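Local structure of putative tautomerase (3RY0) at residues Glu43-Pro47 / Glu48-Val52; Gly53-Val57 / Ala58-Ala62. The protein is a putative tautomerase, a small protein of the tautomerase family and MIF clan whose copies assemble here into a hexamer. All blocks are in the same frame, centred on the assembly; numbering follows the deposited sequence.

Overall arrangement
From the N terminus, strand 2-8 runs into helix 13-31 and then into strand 39-45, which lies parallel to the first. Interaction 1 (43-47 with 48-52) starts at the end of that second strand and closes the tight turn that leads into strand 50-52. A short hairpin to strand 55-56 follows, and interaction 2 (53-57 with 58-62) joins its end to helix 57-62. The two contacts come in series, neither nesting nor crossing. They touch through two probable hydrogen bonds, W50 O to V57 N at 2.8 Å and P47 O to A58 N at 3.1 Å, which tie turn, hairpin and helix together. Both also reach the second subunit.

Interaction 1: residues Glu43-Pro47 / Glu48-Val52; sequences EETPP and ERWFV
P46 and R49 close a four-residue turn: R49 N donates to P46 O at 2.9 Å, with an N-H...O angle of 159°, and the donor stands above the carbonyl plane. P47 and E48 hold the two central places with the backbone angles of a type I beta turn, which lets the chain leave strand 39-45 and swing into strand 50-52. The inner side of the bend is buried. T45 meets W50 at the edge of the indole, T45 CB lying 3.8 Å from W50 CE3. The indole is laid back beside T45 because chi1 of W50 (-172°) turns CG away from the backbone N; the T45 methyl, CG2, lies near W50 CB and the carbonyl of R49.

On the outer side, where E48 is exposed and R49 partly so, long side chains lie along the proline rings. E48 bends at chi2 (76°) and comes alongside the P47 ring, bringing E48 OE1 to 3.6 Å from P47 CD, while the extended R49 chain passes P46 with R49 CD 4.0 Å from P46 CG.

T45 and W50 also pack on strand 2-8 and on I41 of the second subunit; P47, E48 and W50 face helix 57-62, and strand 50-52 pairs antiparallel with a strand of the second subunit, so that the sheet runs on across the interface.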
ATOM      1  N   GLU A  43      -2.476  -4.985   9.395  1.00 12.47           N
ATOM      2  CA  GLU A  43      -1.816  -3.776   9.936  1.00 15.73           C
ATOM      3  C   GLU A  43      -2.846  -3.141  10.906  1.00 15.56           C
ATOM      4  O   GLU A  43      -4.068  -3.184  10.652  1.00 16.28           O
ATOM      5  CB  GLU A  43      -1.674  -2.809   8.779  1.00 18.12           C
ATOM      6  CG  GLU A  43      -0.813  -3.305   7.680  1.00 29.35           C
ATOM      7  CD  GLU A  43      -0.758  -2.291   6.536  1.00 39.98           C
ATOM      8  OE1 GLU A  43      -1.785  -1.551   6.283  1.00 47.15           O
ATOM      9  OE2 GLU A  43       0.329  -2.282   5.904  1.00 45.81           O
ATOM     10  N   GLU A  44      -2.382  -2.614  12.041  1.00 15.72           N
ATOM     11  CA  GLU A  44      -3.238  -2.007  13.079  1.00 16.12           C
ATOM     12  C   GLU A  44      -2.831  -0.527  13.098  1.00 17.77           C
ATOM     13  O   GLU A  44      -1.635  -0.141  13.084  1.00 21.11           O
ATOM     14  CB  GLU A  44      -3.003  -2.668  14.439  1.00 18.40           C
ATOM     15  CG  GLU A  44      -3.545  -4.079  14.402  1.00 24.93           C
ATOM     16  CD  GLU A  44      -3.743  -4.748  15.787  1.00 33.92           C
ATOM     17  OE1 GLU A  44      -3.705  -4.045  16.819  1.00 39.54           O
ATOM     18  OE2 GLU A  44      -3.978  -5.974  15.808  1.00 36.14           O
ATOM     19  N   THR A  45      -3.841   0.329  13.095  1.00 14.49           N
ATOM     20  CA  THR A  45      -3.666   1.748  13.087  1.00 14.13           C
ATOM     21  C   THR A  45      -4.238   2.319  14.410  1.00 13.70           C
ATOM     22  O   THR A  45      -5.385   1.998  14.764  1.00 14.02           O
ATOM     23  CB  THR A  45      -4.456   2.371  11.895  1.00 13.35           C
ATOM     24  OG1 THR A  45      -3.929   1.757  10.675  1.00 21.12           O
ATOM     25  CG2 THR A  45      -4.313   3.823  11.876  1.00 15.46           C
ATOM     26  N   PRO A  46      -3.489   3.213  15.091  1.00 12.45           N
ATOM     27  CA  PRO A  46      -4.066   3.809  16.309  1.00 14.29           C
ATOM     28  C   PRO A  46      -5.177   4.756  15.917  1.00 13.64           C
ATOM     29  O   PRO A  46      -5.163   5.359  14.805  1.00 11.86           O
ATOM     30  CB  PRO A  46      -2.915   4.595  16.919  1.00 14.15           C
ATOM     31  CG  PRO A  46      -1.939   4.722  16.016  1.00 17.09           C
ATOM     32  CD  PRO A  46      -2.092   3.622  14.846  1.00 14.06           C
ATOM     33  N   PRO A  47      -6.165   4.961  16.813  1.00 12.91           N
ATOM     34  CA  PRO A  47      -7.323   5.752  16.419  1.00 13.03           C
ATOM     35  C   PRO A  47      -7.071   7.257  16.201  1.00 13.35           C
ATOM     36  O   PRO A  47      -7.904   7.904  15.568  1.00 14.09           O
ATOM     37  CB  PRO A  47      -8.337   5.547  17.579  1.00 14.99           C
ATOM     38  CG  PRO A  47      -7.402   5.214  18.768  1.00 16.19           C
ATOM     39  CD  PRO A  47      -6.273   4.310  18.090  1.00 14.67           C
ATOM     40  N   GLU A  48      -5.920   7.739  16.640  1.00 13.13           N
ATOM     41  CA  GLU A  48      -5.524   9.134  16.411  1.00 14.21           C
ATOM     42  C   GLU A  48      -5.002   9.299  15.022  1.00 14.25           C
ATOM     43  O   GLU A  48      -4.838  10.429  14.556  1.00 15.92           O
ATOM     44  CB  GLU A  48      -4.408   9.560  17.392  1.00 15.18           C
ATOM     45  CG  GLU A  48      -4.812   9.586  18.834  1.00 20.95           C
ATOM     46  CD  GLU A  48      -4.920   8.260  19.507  1.00 24.10           C
ATOM     47  OE1 GLU A  48      -4.320   7.245  18.999  1.00 21.04           O
ATOM     48  OE2 GLU A  48      -5.657   8.268  20.533  1.00 27.79           O
ATOM     49  N   ARG A  49      -4.765   8.192  14.286  1.00 12.58           N
ATOM     50  CA  ARG A  49      -4.149   8.268  12.960  1.00 12.98           C
ATOM     51  C   ARG A  49      -5.071   7.763  11.892  1.00 10.64           C
ATOM     52  O   ARG A  49      -4.664   7.585  10.707  1.00 13.27           O
ATOM     53  CB  ARG A  49      -2.826   7.529  12.949  1.00 12.43           C
ATOM     54  CG  ARG A  49      -1.806   8.154  13.843  1.00 18.32           C
ATOM     55  CD  ARG A  49      -0.429   7.513  13.637  1.00 27.86           C
ATOM     56  NE  ARG A  49       0.478   8.044  14.658  1.00 38.01           N
ATOM     57  CZ  ARG A  49       1.468   7.352  15.236  1.00 41.50           C
ATOM     58  NH1 ARG A  49       1.661   6.065  14.938  1.00 41.53           N
ATOM     59  NH2 ARG A  49       2.219   7.941  16.171  1.00 41.00           N
ATOM     60  N   TRP A  50      -6.355   7.590  12.177  1.00 11.11           N
ATOM     61  CA  TRP A  50      -7.395   7.159  11.238  1.00 10.03           C
ATOM     62  C   TRP A  50      -8.399   8.222  11.232  1.00 10.71           C
ATOM     63  O   TRP A  50      -8.964   8.517  12.326  1.00 11.22           O
ATOM     64  CB  TRP A  50      -7.966   5.832  11.707  1.00 12.60           C
ATOM     65  CG  TRP A  50      -8.915   5.174  10.758  1.00 11.31           C
ATOM     66  CD1 TRP A  50     -10.033   5.700  10.118  1.00 13.91           C
ATOM     67  CD2 TRP A  50      -8.847   3.804  10.316  1.00 11.78           C
ATOM     68  NE1 TRP A  50     -10.662   4.767   9.328  1.00 14.01           N
ATOM     69  CE2 TRP A  50      -9.929   3.577   9.436  1.00 13.54           C
ATOM     70  CE3 TRP A  50      -8.023   2.713  10.679  1.00 13.99           C
ATOM     71  CZ2 TRP A  50     -10.158   2.331   8.847  1.00 15.00           C
ATOM     72  CZ3 TRP A  50      -8.253   1.508  10.051  1.00 14.59           C
ATOM     73  CH2 TRP A  50      -9.277   1.333   9.139  1.00 13.81           C
ATOM     74  N   PHE A  51      -8.668   8.836  10.097  1.00 10.53           N
ATOM     75  CA  PHE A  51      -9.670   9.981   9.996  1.00  9.07           C
ATOM     76  C   PHE A  51     -10.820   9.595   9.090  1.00 10.79           C
ATOM     77  O   PHE A  51     -10.660   8.945   8.063  1.00 11.19           O
ATOM     78  CB  PHE A  51      -8.977  11.250   9.434  1.00 11.20           C
ATOM     79  CG  PHE A  51      -7.784  11.722  10.265  1.00 10.76           C
ATOM     80  CD1 PHE A  51      -7.976  12.805  11.096  1.00 12.82           C
ATOM     81  CD2 PHE A  51      -6.486  11.100  10.159  1.00 11.46           C
ATOM     82  CE1 PHE A  51      -6.962  13.208  11.871  1.00 11.80           C
ATOM     83  CE2 PHE A  51      -5.479  11.480  10.949  1.00 13.00           C
ATOM     84  CZ  PHE A  51      -5.682  12.598  11.863  1.00 13.47           C
ATOM     85  N   VAL A  52     -12.035  10.025   9.529  1.00 11.32           N
ATOM     86  CA  VAL A  52     -13.234   9.991   8.717  1.00 12.72           C
ATOM     87  C   VAL A  52     -13.885  11.360   8.884  1.00 13.32           C
ATOM     88  O   VAL A  52     -13.955  11.887   9.973  1.00 12.92           O
ATOM     89  CB  VAL A  52     -14.229   8.928   9.278  1.00 14.35           C
ATOM     90  CG1 VAL A  52     -15.469   8.768   8.319  1.00 17.07           C
ATOM     91  CG2 VAL A  52     -13.544   7.573   9.459  1.00 16.28           C
TER

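Interaction 2: residues Gly53-Val57 / Ala58-Ala62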
ATOM      1  N   GLY A  53     -14.256  11.919   7.738  1.00 12.52           N
ATOM      2  CA  GLY A  53     -14.841  13.261   7.832  1.00 15.01           C
ATOM      3  C   GLY A  53     -13.892  14.288   8.350  1.00 14.35           C
ATOM      4  O   GLY A  53     -14.328  15.299   8.930  1.00 15.82           O
ATOM      5  N   GLY A  54     -12.582  14.084   8.232  1.00 13.10           N
ATOM      6  CA  GLY A  54     -11.574  14.976   8.700  1.00 13.12           C
ATOM      7  C   GLY A  54     -11.278  15.005  10.148  1.00 12.72           C
ATOM      8  O   GLY A  54     -10.390  15.746  10.597  1.00 14.28           O
ATOM      9  N   ARG A  55     -11.919  14.093  10.891  1.00 13.08           N
ATOM     10  CA  ARG A  55     -11.664  13.958  12.305  1.00 14.02           C
ATOM     11  C   ARG A  55     -11.201  12.568  12.659  1.00 11.57           C
ATOM     12  O   ARG A  55     -11.635  11.590  12.027  1.00 12.86           O
ATOM     13  CB  ARG A  55     -12.931  14.323  13.153  1.00 15.67           C
ATOM     14  CG  ARG A  55     -13.407  15.771  12.937  1.00 19.50           C
ATOM     15  CD  ARG A  55     -14.584  16.113  13.846  1.00 27.68           C
ATOM     16  NE  ARG A  55     -15.666  15.158  13.623  1.00 36.22           N
ATOM     17  CZ  ARG A  55     -16.409  14.597  14.582  1.00 35.80           C
ATOM     18  NH1 ARG A  55     -16.175  14.875  15.872  1.00 33.04           N
ATOM     19  NH2 ARG A  55     -17.367  13.728  14.241  1.00 39.43           N
ATOM     20  N   SER A  56     -10.322  12.464  13.629  1.00 12.16           N
ATOM     21  CA  SER A  56      -9.761  11.127  13.937  1.00 12.72           C
ATOM     22  C   SER A  56     -10.786  10.278  14.606  1.00 14.58           C
ATOM     23  O   SER A  56     -11.784  10.798  15.207  1.00 14.04           O
ATOM     24  CB  SER A  56      -8.539  11.250  14.831  1.00 14.35           C
ATOM     25  OG  SER A  56      -8.962  11.557  16.129  1.00 16.74           O
ATOM     26  N   VAL A  57     -10.694   8.965  14.505  1.00 13.18           N
ATOM     27  CA  VAL A  57     -11.561   8.006  15.261  1.00 13.88           C
ATOM     28  C   VAL A  57     -11.511   8.346  16.736  1.00 15.18           C
ATOM     29  O   VAL A  57     -12.563   8.314  17.382  1.00 15.50           O
ATOM     30  CB  VAL A  57     -11.134   6.593  14.937  1.00 13.13           C
ATOM     31  CG1 VAL A  57     -11.933   5.606  15.846  1.00 14.61           C
ATOM     32  CG2 VAL A  57     -11.496   6.265  13.435  1.00 12.72           C
ATOM     33  N   ALA A  58     -10.364   8.698  17.256  1.00 14.90           N
ATOM     34  CA  ALA A  58     -10.294   9.090  18.686  1.00 16.35           C
ATOM     35  C   ALA A  58     -11.217  10.248  18.940  1.00 18.22           C
ATOM     36  O   ALA A  58     -11.978  10.176  19.954  1.00 22.01           O
ATOM     37  CB  ALA A  58      -8.886   9.436  19.010  1.00 18.09           C
ATOM     38  N   GLU A  59     -11.177  11.279  18.098  1.00 18.15           N
ATOM     39  CA  GLU A  59     -12.040  12.550  18.305  1.00 18.62           C
ATOM     40  C   GLU A  59     -13.507  12.202  18.151  1.00 21.95           C
ATOM     41  O   GLU A  59     -14.349  12.633  19.004  1.00 21.95           O
ATOM     42  CB  GLU A  59     -11.584  13.644  17.329  1.00 23.46           C
ATOM     43  CG  GLU A  59     -12.263  15.055  17.551  1.00 21.58           C
ATOM     44  CD  GLU A  59     -11.750  16.226  16.676  1.00 30.57           C
ATOM     45  OE1 GLU A  59     -12.454  17.261  16.630  1.00 34.16           O
ATOM     46  OE2 GLU A  59     -10.658  16.213  16.078  1.00 30.89           O
ATOM     47  N   ARG A  60     -13.868  11.374  17.187  1.00 21.06           N
ATOM     48  CA  ARG A  60     -15.268  10.955  16.890  1.00 22.09           C
ATOM     49  C   ARG A  60     -15.838  10.111  18.073  1.00 25.01           C
ATOM     50  O   ARG A  60     -17.076  10.213  18.434  1.00 26.76           O
ATOM     51  CB  ARG A  60     -15.351  10.187  15.561  1.00 21.47           C
ATOM     52  CG  ARG A  60     -15.114  11.051  14.355  1.00 19.72           C
ATOM     53  CD  ARG A  60     -14.638  10.220  13.140  1.00 17.37           C
ATOM     54  NE  ARG A  60     -15.735   9.289  12.687  1.00 20.49           N
ATOM     55  CZ  ARG A  60     -16.722   9.603  11.819  1.00 20.90           C
ATOM     56  NH1 ARG A  60     -16.821  10.840  11.375  1.00 18.45           N
ATOM     57  NH2 ARG A  60     -17.616   8.691  11.387  1.00 22.73           N
ATOM     58  N   ARG A  61     -14.991   9.306  18.705  1.00 25.30           N
ATOM     59  CA  ARG A  61     -15.327   8.524  19.896  1.00 25.91           C
ATOM     60  C   ARG A  61     -15.559   9.473  21.062  1.00 26.48           C
ATOM     61  O   ARG A  61     -16.470   9.241  21.892  1.00 27.87           O
ATOM     62  CB  ARG A  61     -14.193   7.578  20.228  1.00 25.51           C
ATOM     63  CG  ARG A  61     -14.433   6.313  19.553  1.00 24.25           C
ATOM     64  CD  ARG A  61     -13.180   5.471  19.603  1.00 30.10           C
ATOM     65  NE  ARG A  61     -13.460   4.188  18.980  1.00 28.60           N
ATOM     66  CZ  ARG A  61     -12.555   3.252  18.771  1.00 30.00           C
ATOM     67  NH1 ARG A  61     -11.302   3.489  19.126  1.00 24.15           N
ATOM     68  NH2 ARG A  61     -12.916   2.095  18.250  1.00 30.75           N
ATOM     69  N   ALA A  62     -14.811  10.555  21.167  1.00 26.12           N
ATOM     70  CA  ALA A  62     -14.989  11.462  22.335  1.00 25.76           C
ATOM     71  C   ALA A  62     -16.218  12.319  22.303  1.00 25.41           C
ATOM     72  O   ALA A  62     -16.610  12.874  23.336  1.00 25.74           O
ATOM     73  CB  ALA A  62     -13.785  12.391  22.551  1.00 26.89           C
TER
HETATM   74  O   HOH W   1     -15.078  16.837  17.700  1.00 33.95           O
HETATM   75  O   HOH W   2      -9.112  14.941  14.653  1.00 18.55           O
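S56 and E59 make the N-terminal cap of helix 57-62. The hydroxyl S56 OG accepts from E59 N at 3.0 Å with an N-H...O angle of 160°; chi1 of 75° tucks it between its own backbone N and carbonyl, where it faces the first turn. Backbone bonds carry the helix on: R60 N donates to S56 O and R61 N to V57 O, both at 2.9 Å.

Water takes over where the side chains stop short. One water accepts from S56 N and donates to E59 OE2, the latter at a suspiciously short distance. In a capping box the carboxylate would take that N-H itself; here a water lies between them, so the return half of the box, if the short water bond is real, is made through water. The cap sits exactly where strand 55-56, the second arm of the hairpin, turns into the helix.

Among the charged groups, R55 and E59 cross at about a right angle, their flat ends 86° apart. R55 NH1 stays 4.5 Å from E59 OE1, too far for a salt bridge, and a second water joins them, lying in the guanidinium plane 2.9 Å from R55 NH1. R55 NH2 lies 4.1 Å from the like-charged R60 NH1, but R60 NH2 has its own salt bridge to E36 of the second subunit.

A carbon sits over one face of each of two guanidinium groups, off centre toward the rim. R60 CG takes this place on R55, 3.5 Å from R55 NH2. Similarly, V57 CG1 lies over one face of the R61 guanidinium, 3.8 Å from R61 NE, and both V57 and R61 also rest on P47 and L8.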